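PDB 4Y25: poly-beta-1,6-N-acetyl-D-glucosamine export protein from Escherichia coli, which exports the biofilm polysaccharide poly-beta-1,6-N-acetyl-D-glucosamine, apparently partly N-deacetylated, across the bacterial outer membrane through a beta-barrel porin. Local coordinates for residues P214-S219 with Q232-G237. Sequence-based numbering, arbitrary orientation.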
ATOM      1  N   PRO A 214     -11.755   0.957  14.187  1.00 92.42           N
ATOM      2  CA  PRO A 214     -10.747   0.962  15.249  1.00 88.14           C
ATOM      3  C   PRO A 214     -10.016  -0.373  15.286  1.00 84.76           C
ATOM      4  O   PRO A 214     -10.653  -1.426  15.272  1.00 83.01           O
ATOM      5  CB  PRO A 214     -11.569   1.189  16.519  1.00 73.40           C
ATOM      6  CG  PRO A 214     -12.911   0.651  16.193  1.00 67.02           C
ATOM      7  CD  PRO A 214     -13.125   0.914  14.726  1.00 88.59           C
ATOM      8  N   ALA A 215      -8.690  -0.326  15.317  1.00 78.31           N
ATOM      9  CA  ALA A 215      -7.895  -1.542  15.261  1.00 72.77           C
ATOM     10  C   ALA A 215      -6.637  -1.411  16.099  1.00 73.58           C
ATOM     11  O   ALA A 215      -6.168  -0.303  16.358  1.00 73.46           O
ATOM     12  CB  ALA A 215      -7.537  -1.868  13.824  1.00 59.80           C
ATOM     13  N   PHE A 216      -6.095  -2.547  16.525  1.00 81.33           N
ATOM     14  CA  PHE A 216      -4.821  -2.541  17.228  1.00 96.76           C
ATOM     15  C   PHE A 216      -3.835  -3.470  16.538  1.00 88.04           C
ATOM     16  O   PHE A 216      -4.223  -4.353  15.773  1.00 94.36           O
ATOM     17  CB  PHE A 216      -4.992  -2.941  18.699  1.00106.63           C
ATOM     18  CG  PHE A 216      -4.998  -4.426  18.938  1.00101.07           C
ATOM     19  CD1 PHE A 216      -6.143  -5.174  18.719  1.00107.52           C
ATOM     20  CD2 PHE A 216      -3.860  -5.072  19.399  1.00106.52           C
ATOM     21  CE1 PHE A 216      -6.149  -6.541  18.944  1.00121.04           C
ATOM     22  CE2 PHE A 216      -3.859  -6.436  19.625  1.00 97.68           C
ATOM     23  CZ  PHE A 216      -5.004  -7.172  19.397  1.00112.51           C
ATOM     24  N   GLU A 217      -2.555  -3.250  16.803  1.00 92.35           N
ATOM     25  CA  GLU A 217      -1.509  -4.118  16.295  1.00 87.64           C
ATOM     26  C   GLU A 217      -0.535  -4.413  17.422  1.00 80.01           C
ATOM     27  O   GLU A 217      -0.215  -3.530  18.220  1.00 81.29           O
ATOM     28  CB  GLU A 217      -0.788  -3.475  15.108  1.00 76.28           C
ATOM     29  CG  GLU A 217       0.205  -4.390  14.416  1.00 85.95           C
ATOM     30  CD  GLU A 217       0.888  -3.726  13.236  1.00113.41           C
ATOM     31  OE1 GLU A 217       0.562  -4.080  12.084  1.00107.92           O
ATOM     32  OE2 GLU A 217       1.754  -2.854  13.463  1.00139.52           O
ATOM     33  N   ALA A 218      -0.079  -5.658  17.495  1.00 75.40           N
ATOM     34  CA  ALA A 218       0.855  -6.060  18.538  1.00 73.73           C
ATOM     35  C   ALA A 218       2.064  -6.768  17.942  1.00 64.90           C
ATOM     36  O   ALA A 218       1.933  -7.816  17.314  1.00 65.91           O
ATOM     37  CB  ALA A 218       0.161  -6.954  19.555  1.00 53.93           C
ATOM     38  N   SER A 219       3.240  -6.181  18.134  1.00 80.09           N
ATOM     39  CA  SER A 219       4.484  -6.791  17.680  1.00 80.08           C
ATOM     40  C   SER A 219       5.166  -7.521  18.827  1.00 73.05           C
ATOM     41  O   SER A 219       5.610  -6.896  19.790  1.00 80.74           O
ATOM     42  CB  SER A 219       5.429  -5.737  17.098  1.00 73.48           C
ATOM     43  OG  SER A 219       4.860  -5.109  15.962  1.00 97.08           O
ATOM     44  N   GLN A 232       6.886 -11.593  15.501  1.00 71.55           N
ATOM     45  CA  GLN A 232       5.580 -11.932  14.949  1.00 81.77           C
ATOM     46  C   GLN A 232       4.613 -10.768  15.123  1.00 81.11           C
ATOM     47  O   GLN A 232       4.642 -10.057  16.130  1.00 63.20           O
ATOM     48  CB  GLN A 232       5.007 -13.190  15.603  1.00 64.05           C
ATOM     49  CG  GLN A 232       4.725 -13.050  17.082  1.00 81.79           C
ATOM     50  CD  GLN A 232       4.102 -14.295  17.667  1.00 97.68           C
ATOM     51  OE1 GLN A 232       3.848 -15.268  16.957  1.00 94.73           O
ATOM     52  NE2 GLN A 232       3.854 -14.275  18.972  1.00100.17           N
ATOM     53  N   ILE A 233       3.751 -10.581  14.133  1.00 79.17           N
ATOM     54  CA  ILE A 233       2.824  -9.465  14.136  1.00 68.06           C
ATOM     55  C   ILE A 233       1.383  -9.951  14.171  1.00 66.28           C
ATOM     56  O   ILE A 233       0.942 -10.672  13.279  1.00 80.47           O
ATOM     57  CB  ILE A 233       3.024  -8.577  12.899  1.00 63.81           C
ATOM     58  CG1 ILE A 233       4.499  -8.196  12.754  1.00 70.02           C
ATOM     59  CG2 ILE A 233       2.137  -7.346  12.986  1.00 54.82           C
ATOM     60  CD1 ILE A 233       4.890  -7.785  11.352  1.00 91.58           C
ATOM     61  N   PHE A 234       0.653  -9.562  15.210  1.00 71.25           N
ATOM     62  CA  PHE A 234      -0.775  -9.836  15.265  1.00 73.22           C
ATOM     63  C   PHE A 234      -1.558  -8.534  15.236  1.00 71.68           C
ATOM     64  O   PHE A 234      -1.262  -7.606  15.988  1.00 83.67           O
ATOM     65  CB  PHE A 234      -1.138 -10.639  16.513  1.00 72.51           C
ATOM     66  CG  PHE A 234      -2.615 -10.833  16.689  1.00101.00           C
ATOM     67  CD1 PHE A 234      -3.343 -11.565  15.765  1.00113.54           C
ATOM     68  CD2 PHE A 234      -3.278 -10.273  17.769  1.00115.95           C
ATOM     69  CE1 PHE A 234      -4.708 -11.742  15.919  1.00108.78           C
ATOM     70  CE2 PHE A 234      -4.643 -10.448  17.928  1.00109.19           C
ATOM     71  CZ  PHE A 234      -5.358 -11.183  17.001  1.00 97.19           C
ATOM     72  N   SER A 235      -2.554  -8.465  14.356  1.00 68.06           N
ATOM     73  CA  SER A 235      -3.388  -7.275  14.246  1.00 80.02           C
ATOM     74  C   SER A 235      -4.856  -7.662  14.113  1.00 79.66           C
ATOM     75  O   SER A 235      -5.186  -8.668  13.483  1.00 71.25           O
ATOM     76  CB  SER A 235      -2.962  -6.417  13.052  1.00 67.19           C
ATOM     77  OG  SER A 235      -3.131  -7.120  11.833  1.00 73.25           O
ATOM     78  N   ALA A 236      -5.729  -6.859  14.711  1.00 69.17           N
ATOM     79  CA  ALA A 236      -7.161  -7.130  14.689  1.00 75.25           C
ATOM     80  C   ALA A 236      -7.966  -5.836  14.699  1.00 84.32           C
ATOM     81  O   ALA A 236      -7.588  -4.857  15.346  1.00 71.86           O
ATOM     82  CB  ALA A 236      -7.553  -8.004  15.868  1.00 68.48           C
ATOM     83  N   GLY A 237      -9.082  -5.840  13.978  1.00 72.76           N
ATOM     84  CA  GLY A 237      -9.928  -4.666  13.886  1.00 83.89           C
ATOM     85  C   GLY A 237     -11.395  -5.011  13.737  1.00 85.03           C
ATOM     86  O   GLY A 237     -11.759  -5.941  13.014  1.00 69.58           O
TER
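Phe216 and Ala236 exchange two backbone hydrogen bonds, Phe216 N to Ala236 O at 3.0 Å and Ala236 N to Phe216 O at 3.1 Å. Ala218 and Phe234 form the next hydrogen-bonded pair, with Phe234 N donating to Ala218 O and Ala218 N donating back to Phe234 O. Non-hydrogen-bonded pairs alternate with them: Ala215 with Gly237, Glu217 with Ser235 and Ser219 with Ile233. An angle of 169° between strand directions confirms the antiparallel run, and CA-H...O contacts, such as Ser235 CA to Phe216 O, supplement these bonds.

Apolar packing dominates the face bearing Phe216, Ala218, Phe234 and Ala236. With chi1 at 85°, the Phe216 ring is carried toward strand 228-243. Its CZ meets Phe234 CE2 at 3.6 Å, while CE1 rests on Ala236 CB at 3.7 Å. With planes at 71° and centroids 5.8 Å apart, the two rings meet obliquely.

On the opposite face, the extended Glu217 side chain crosses the CG2 branch of Ile233 at an oblique angle; that CG2 lies 3.8 Å from Glu217 CG and 3.7 Å from Glu217 OE1. Ser235 CB packs beside Glu217 CG.

Strands 183-195 and 247-262 continue the sheet on either side, through backbone bonds such as Glu217 with Asp186 and Ile233 with Gly257. The paired segments belong to the beta hairpin of strands 208-225 and 228-243 in the C-terminal membrane barrel domain, a 16-stranded antiparallel barrel as in outer-membrane porins.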